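Methyl-coenzyme M reductase subunit beta (Methanosarcina barkeri, PDB 1E6Y) forms part of methyl-coenzyme M reductase I, which cleaves methyl-coenzyme M with coenzyme B to release methane in the final step of methanogenesis. Local coordinates at residues S41-N45 and Q170-I174; R68-Y72 and Y147-V152. One frame throughout, in Å; residues are numbered along the deposited sequence.

How the contacts relate
Both contacts lie in the N-terminal part of the subunit, away from the coenzyme sites, with centres about 21 Å apart and nearest atoms about 8 Å apart; both are partly buried. Contact 1 sits closer to the middle of the chain and is held mainly by backbone hydrogen bonds: strand 41-45 pairs with strand 171-172 at one edge of a small antiparallel sheet, with Val-42 and Val-171 packed against helix 125-141. Contact 2, farther out and beside other subunits, depends on side chains: a loop rests on the start of helix 149-157 through aliphatic packing and one salt bridge. Helix 125-141 backs both contacts, and helix 149-157 of contact 2 precedes strand 171-172 of contact 1 along the chain.

Contact 1: S41-N45 and Q170-I174; sequences SVAVN and QVQGI
Strand 41-45 runs antiparallel to 170-173, joined by backbone hydrogen bonds from Ala-43 N to Gln-172 O (2.7 Å), Gln-172 N to Ala-43 O (2.9 Å) and Asn-45 N to Gln-170 O (2.9 Å). Ala-43 and Gln-172 form the hydrogen-bonded pair, Val-44 and Val-171 the non-hydrogen-bonded one. Val-44 and Val-171 lie side by side, each presenting CG2 to the other at 4.0 Å. The other branch of Val-171, CG1, points straight back from the backbone N (chi1 -175°) and meets Val-42 CG2 at 3.9 Å. Within this chain, 171-172 is an outermost strand of a four-stranded antiparallel sheet, while 41-45 pairs on its other edge with strand 107-111. Helix 125-141 covers Val-42 and Val-171; on the opposite face, Ala-43 packs on Leu-411 and Val-415 of helix 405-416. Beyond the pairing, Gln-170 bends at chi2 and brings OE1 to 3.3 Å from Asn-45 CB, the two amide planes 78° apart. A water donates to that OE1 and accepts from Asn-45 ND2, while Asn-45 OD1 caps the following helix at Gly-48 N. At the other end of the pairing, a second water links Ser-41 O to Ile-174 N.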
ATOM      1  N   SER E  41     -25.169   5.894  -8.973  1.00 10.01           N
ATOM      2  CA  SER E  41     -26.118   5.232  -8.072  1.00 10.32           C
ATOM      3  C   SER E  41     -25.470   4.436  -6.943  1.00 10.64           C
ATOM      4  O   SER E  41     -24.461   3.760  -7.145  1.00 10.40           O
ATOM      5  CB  SER E  41     -27.042   4.306  -8.861  1.00 10.75           C
ATOM      6  OG  SER E  41     -27.699   5.001  -9.904  1.00 10.53           O
ATOM      7  N   VAL E  42     -26.067   4.514  -5.755  1.00 10.34           N
ATOM      8  CA  VAL E  42     -25.684   3.662  -4.632  1.00 10.84           C
ATOM      9  C   VAL E  42     -26.906   3.108  -3.905  1.00 11.13           C
ATOM     10  O   VAL E  42     -28.017   3.614  -4.055  1.00 11.09           O
ATOM     11  CB  VAL E  42     -24.799   4.411  -3.593  1.00 11.12           C
ATOM     12  CG1 VAL E  42     -23.498   4.860  -4.234  1.00 11.63           C
ATOM     13  CG2 VAL E  42     -25.558   5.600  -2.993  1.00 11.03           C
ATOM     14  N   ALA E  43     -26.693   2.030  -3.158  1.00 11.21           N
ATOM     15  CA  ALA E  43     -27.706   1.467  -2.278  1.00 12.00           C
ATOM     16  C   ALA E  43     -27.365   1.826  -0.839  1.00 12.56           C
ATOM     17  O   ALA E  43     -26.193   1.868  -0.461  1.00 12.95           O
ATOM     18  CB  ALA E  43     -27.754  -0.047  -2.439  1.00 12.87           C
ATOM     19  N   VAL E  44     -28.391   2.120  -0.050  1.00 12.52           N
ATOM     20  CA  VAL E  44     -28.209   2.374   1.375  1.00 13.47           C
ATOM     21  C   VAL E  44     -29.081   1.414   2.172  1.00 13.86           C
ATOM     22  O   VAL E  44     -30.261   1.242   1.872  1.00 14.63           O
ATOM     23  CB  VAL E  44     -28.582   3.832   1.745  1.00 13.23           C
ATOM     24  CG1 VAL E  44     -28.475   4.041   3.251  1.00 13.59           C
ATOM     25  CG2 VAL E  44     -27.666   4.799   1.020  1.00 14.24           C
ATOM     26  N   ASN E  45     -28.472   0.741   3.139  1.00 13.76           N
ATOM     27  CA  ASN E  45     -29.182  -0.221   3.968  1.00 13.72           C
ATOM     28  C   ASN E  45     -29.742   0.475   5.211  1.00 13.92           C
ATOM     29  O   ASN E  45     -29.042   0.644   6.211  1.00 14.36           O
ATOM     30  CB  ASN E  45     -28.233  -1.357   4.367  1.00 13.65           C
ATOM     31  CG  ASN E  45     -28.954  -2.520   5.021  1.00 14.57           C
ATOM     32  OD1 ASN E  45     -30.117  -2.412   5.407  1.00 14.59           O
ATOM     33  ND2 ASN E  45     -28.255  -3.640   5.164  1.00 15.58           N
ATOM     34  N   GLN E 170     -23.031   1.521   5.664  1.00 10.85           N
ATOM     35  CA  GLN E 170     -24.272   0.980   5.117  1.00 11.26           C
ATOM     36  C   GLN E 170     -24.566   1.500   3.713  1.00 12.16           C
ATOM     37  O   GLN E 170     -25.720   1.535   3.285  1.00 12.14           O
ATOM     38  CB  GLN E 170     -25.445   1.302   6.048  1.00 11.64           C
ATOM     39  CG  GLN E 170     -25.295   0.759   7.465  1.00 11.59           C
ATOM     40  CD  GLN E 170     -25.279  -0.757   7.519  1.00 12.24           C
ATOM     41  OE1 GLN E 170     -25.838  -1.428   6.651  1.00 13.22           O
ATOM     42  NE2 GLN E 170     -24.659  -1.306   8.560  1.00 11.31           N
ATOM     43  N   VAL E 171     -23.516   1.905   3.003  1.00 11.98           N
ATOM     44  CA  VAL E 171     -23.651   2.397   1.635  1.00 12.99           C
ATOM     45  C   VAL E 171     -22.779   1.558   0.708  1.00 13.87           C
ATOM     46  O   VAL E 171     -21.601   1.335   0.993  1.00 13.42           O
ATOM     47  CB  VAL E 171     -23.218   3.886   1.521  1.00 13.25           C
ATOM     48  CG1 VAL E 171     -23.474   4.402   0.114  1.00 13.58           C
ATOM     49  CG2 VAL E 171     -23.963   4.733   2.540  1.00 13.03           C
ATOM     50  N   GLN E 172     -23.385   1.020  -0.348  1.00 14.29           N
ATOM     51  CA  GLN E 172     -22.651   0.249  -1.352  1.00 15.46           C
ATOM     52  C   GLN E 172     -23.109   0.658  -2.741  1.00 14.51           C
ATOM     53  O   GLN E 172     -24.290   0.925  -2.956  1.00 14.60           O
ATOM     54  CB  GLN E 172     -22.922  -1.251  -1.219  1.00 17.95           C
ATOM     55  CG  GLN E 172     -22.652  -1.883   0.127  1.00 21.78           C
ATOM     56  CD  GLN E 172     -23.048  -3.353   0.137  1.00 23.90           C
ATOM     57  OE1 GLN E 172     -23.148  -3.987  -0.917  1.00 25.02           O
ATOM     58  NE2 GLN E 172     -23.326  -3.888   1.326  1.00 25.00           N
ATOM     59  N   GLY E 173     -22.210   0.521  -3.708  1.00 13.77           N
ATOM     60  CA  GLY E 173     -22.601   0.623  -5.100  1.00 12.55           C
ATOM     61  C   GLY E 173     -22.172  -0.615  -5.863  1.00 11.61           C
ATOM     62  O   GLY E 173     -21.678  -1.578  -5.272  1.00 11.59           O
ATOM     63  N   ILE E 174     -22.364  -0.593  -7.176  1.00 11.14           N
ATOM     64  CA  ILE E 174     -21.919  -1.677  -8.044  1.00 10.64           C
ATOM     65  C   ILE E 174     -20.394  -1.671  -8.190  1.00 10.56           C
ATOM     66  O   ILE E 174     -19.769  -2.728  -8.287  1.00 10.19           O
ATOM     67  CB  ILE E 174     -22.588  -1.565  -9.438  1.00 11.10           C
ATOM     68  CG1 ILE E 174     -24.102  -1.744  -9.292  1.00 11.52           C
ATOM     69  CG2 ILE E 174     -22.028  -2.609 -10.392  1.00 11.87           C
ATOM     70  CD1 ILE E 174     -24.881  -1.415 -10.535  1.00 11.88           C
TER
HETATM   71  O   HOH W   1     -23.592   1.599  -8.564  1.00 10.82           O
HETATM   72  O   HOH W   2     -24.961  -3.537   5.073  1.00 34.19           O

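Contact 2: R68-Y72 and Y147-V152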
ATOM      1  N   ARG E  68     -23.609   3.907  23.705  1.00 13.30           N
ATOM      2  CA  ARG E  68     -23.859   5.085  22.874  1.00 13.93           C
ATOM      3  C   ARG E  68     -25.079   4.821  21.988  1.00 13.76           C
ATOM      4  O   ARG E  68     -25.190   5.321  20.874  1.00 14.27           O
ATOM      5  CB  ARG E  68     -22.623   5.442  22.063  1.00 13.38           C
ATOM      6  CG  ARG E  68     -21.329   5.700  22.825  1.00 13.69           C
ATOM      7  CD  ARG E  68     -21.474   6.913  23.758  1.00 13.35           C
ATOM      8  NE  ARG E  68     -21.904   8.055  22.948  1.00 13.72           N
ATOM      9  CZ  ARG E  68     -21.145   8.758  22.129  1.00 14.55           C
ATOM     10  NH1 ARG E  68     -21.664   9.763  21.423  1.00 13.90           N
ATOM     11  NH2 ARG E  68     -19.845   8.505  21.977  1.00 13.40           N
ATOM     12  N   GLY E  69     -25.958   3.948  22.477  1.00 13.96           N
ATOM     13  CA  GLY E  69     -27.092   3.496  21.691  1.00 14.66           C
ATOM     14  C   GLY E  69     -28.082   4.589  21.342  1.00 14.81           C
ATOM     15  O   GLY E  69     -28.404   5.441  22.172  1.00 15.09           O
ATOM     16  N   LEU E  70     -28.512   4.598  20.083  1.00 14.68           N
ATOM     17  CA  LEU E  70     -29.554   5.508  19.621  1.00 15.02           C
ATOM     18  C   LEU E  70     -30.678   4.700  18.980  1.00 15.30           C
ATOM     19  O   LEU E  70     -30.439   3.901  18.074  1.00 14.50           O
ATOM     20  CB  LEU E  70     -28.986   6.508  18.606  1.00 14.97           C
ATOM     21  CG  LEU E  70     -27.892   7.465  19.095  1.00 15.55           C
ATOM     22  CD1 LEU E  70     -27.338   8.247  17.918  1.00 15.05           C
ATOM     23  CD2 LEU E  70     -28.452   8.412  20.150  1.00 15.87           C
ATOM     24  N   ASN E  71     -31.890   4.865  19.498  1.00 15.70           N
ATOM     25  CA  ASN E  71     -33.043   4.116  19.010  1.00 17.03           C
ATOM     26  C   ASN E  71     -33.894   4.969  18.079  1.00 17.07           C
ATOM     27  O   ASN E  71     -34.807   5.673  18.516  1.00 16.86           O
ATOM     28  CB  ASN E  71     -33.883   3.614  20.187  1.00 18.29           C
ATOM     29  CG  ASN E  71     -33.086   2.749  21.135  1.00 20.09           C
ATOM     30  OD1 ASN E  71     -32.394   1.822  20.711  1.00 21.24           O
ATOM     31  ND2 ASN E  71     -33.122   3.084  22.419  1.00 21.38           N
ATOM     32  N   TYR E  72     -33.513   4.973  16.805  1.00 17.07           N
ATOM     33  CA  TYR E  72     -34.232   5.718  15.779  1.00 16.73           C
ATOM     34  C   TYR E  72     -34.974   4.733  14.890  1.00 17.20           C
ATOM     35  O   TYR E  72     -34.413   3.718  14.471  1.00 16.84           O
ATOM     36  CB  TYR E  72     -33.259   6.527  14.919  1.00 16.11           C
ATOM     37  CG  TYR E  72     -32.448   7.573  15.658  1.00 15.83           C
ATOM     38  CD1 TYR E  72     -32.814   8.006  16.936  1.00 15.73           C
ATOM     39  CD2 TYR E  72     -31.338   8.164  15.057  1.00 15.91           C
ATOM     40  CE1 TYR E  72     -32.093   9.003  17.591  1.00 16.39           C
ATOM     41  CE2 TYR E  72     -30.618   9.162  15.698  1.00 15.48           C
ATOM     42  CZ  TYR E  72     -31.000   9.578  16.962  1.00 15.62           C
ATOM     43  OH  TYR E  72     -30.291  10.579  17.581  1.00 15.18           O
ATOM     44  N   TYR E 147     -23.173  16.005  20.406  1.00 13.27           N
ATOM     45  CA  TYR E 147     -22.226  15.038  20.963  1.00 12.64           C
ATOM     46  C   TYR E 147     -22.552  13.580  20.635  1.00 12.68           C
ATOM     47  O   TYR E 147     -21.782  12.677  20.966  1.00 12.47           O
ATOM     48  CB  TYR E 147     -22.092  15.227  22.478  1.00 12.73           C
ATOM     49  CG  TYR E 147     -20.941  16.130  22.854  1.00 12.67           C
ATOM     50  CD1 TYR E 147     -19.621  15.724  22.650  1.00 12.69           C
ATOM     51  CD2 TYR E 147     -21.168  17.443  23.259  1.00 13.08           C
ATOM     52  CE1 TYR E 147     -18.560  16.609  22.822  1.00 13.40           C
ATOM     53  CE2 TYR E 147     -20.114  18.338  23.433  1.00 14.18           C
ATOM     54  CZ  TYR E 147     -18.814  17.916  23.205  1.00 13.81           C
ATOM     55  OH  TYR E 147     -17.777  18.815  23.294  1.00 14.01           O
ATOM     56  N   ASP E 148     -23.656  13.363  19.926  1.00 12.40           N
ATOM     57  CA  ASP E 148     -23.990  12.043  19.401  1.00 12.91           C
ATOM     58  C   ASP E 148     -23.858  11.974  17.886  1.00 12.39           C
ATOM     59  O   ASP E 148     -24.051  10.914  17.290  1.00 12.41           O
ATOM     60  CB  ASP E 148     -25.412  11.654  19.800  1.00 14.07           C
ATOM     61  CG  ASP E 148     -25.515  11.225  21.247  1.00 15.62           C
ATOM     62  OD1 ASP E 148     -24.524  10.696  21.794  1.00 17.11           O
ATOM     63  OD2 ASP E 148     -26.602  11.407  21.833  1.00 16.71           O
ATOM     64  N   ALA E 149     -23.500  13.100  17.271  1.00 12.33           N
ATOM     65  CA  ALA E 149     -23.328  13.178  15.822  1.00 11.99           C
ATOM     66  C   ALA E 149     -22.329  12.167  15.252  1.00 11.86           C
ATOM     67  O   ALA E 149     -22.568  11.608  14.183  1.00 12.33           O
ATOM     68  CB  ALA E 149     -22.936  14.594  15.408  1.00 12.10           C
ATOM     69  N   PRO E 150     -21.215  11.902  15.963  1.00 12.29           N
ATOM     70  CA  PRO E 150     -20.245  10.919  15.460  1.00 12.12           C
ATOM     71  C   PRO E 150     -20.832   9.520  15.303  1.00 12.41           C
ATOM     72  O   PRO E 150     -20.443   8.773  14.401  1.00 12.44           O
ATOM     73  CB  PRO E 150     -19.137  10.944  16.511  1.00 12.20           C
ATOM     74  CG  PRO E 150     -19.213  12.310  17.082  1.00 12.52           C
ATOM     75  CD  PRO E 150     -20.685  12.600  17.150  1.00 11.71           C
ATOM     76  N   ILE E 151     -21.762   9.171  16.190  1.00 11.93           N
ATOM     77  CA  ILE E 151     -22.412   7.863  16.176  1.00 11.73           C
ATOM     78  C   ILE E 151     -23.360   7.733  14.980  1.00 11.16           C
ATOM     79  O   ILE E 151     -23.366   6.709  14.295  1.00 11.10           O
ATOM     80  CB  ILE E 151     -23.201   7.616  17.495  1.00 12.65           C
ATOM     81  CG1 ILE E 151     -22.253   7.671  18.698  1.00 12.98           C
ATOM     82  CG2 ILE E 151     -23.915   6.270  17.446  1.00 12.52           C
ATOM     83  CD1 ILE E 151     -21.160   6.614  18.684  1.00 13.99           C
ATOM     84  N   VAL E 152     -24.131   8.784  14.708  1.00 10.49           N
ATOM     85  CA  VAL E 152     -25.012   8.798  13.542  1.00 11.16           C
ATOM     86  C   VAL E 152     -24.191   8.732  12.255  1.00 11.22           C
ATOM     87  O   VAL E 152     -24.483   7.937  11.359  1.00 11.59           O
ATOM     88  CB  VAL E 152     -25.898  10.068  13.520  1.00 11.48           C
ATOM     89  CG1 VAL E 152     -26.668  10.152  12.206  1.00 12.02           C
ATOM     90  CG2 VAL E 152     -26.868  10.045  14.689  1.00 12.66           C
TER
HETATM   91  O   HOH W   3     -24.543   8.795  23.698  1.00 24.15           O
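Leu-70 CD1 is the apolar centre, reaching Val-152 CG2 at 3.7 Å and Ile-151 CG2 at 4.0 Å. The leucine and Val-152 side chains meet at about a right angle. Val-152 CG2 lies anti to its own carbonyl carbon, where the same methyl also meets the edge of the Tyr-72 ring at CE2. One face of that ring is covered near its rim by Leu-70 CB. Helix 125-141 closes in behind through Ile-138, which touches both Tyr-72 and Val-152, and the Tyr-72 hydroxyl is hydrogen-bonded to Thr-144. The loop between helices 46-55 and 78-89 thus lies across the first turn of helix 149-157, just after a short 3-10 segment. Farther out, Ile-151 CG1 sits 3.5 Å above one face of the Arg-68 guanidinium, displaced toward its rim, while Ile-151 CD1 packs on Arg-68 CB. Bends at chi2 and chi3 fold the arginine back over this isoleucine. Its NH1 donates a nearly straight hydrogen bond, part of a salt bridge, to Asp-148 OD1 (3.0 Å, 172° at the hydrogen), which uses its anti lone pair. The bond lies in the guanidinium plane, with the carboxylate plane turned by 31°. A water accepts from Arg-68 NE at 2.8 Å and donates to Asp-148 OD1 at 2.7 Å, so this oxygen is gripped twice and the guanidinium is held through two of its three nitrogens, NH1 directly and NE by way of the water. A methionine in place of Arg-68 would probably leave the Asp-148 carboxylate without its charged mate and the bridging water without its donor. Tyr-147, adjoining Asp-148, turns its ring away from the loop, and its hydroxyl is hydrogen-bonded to a polar side chain of another subunit.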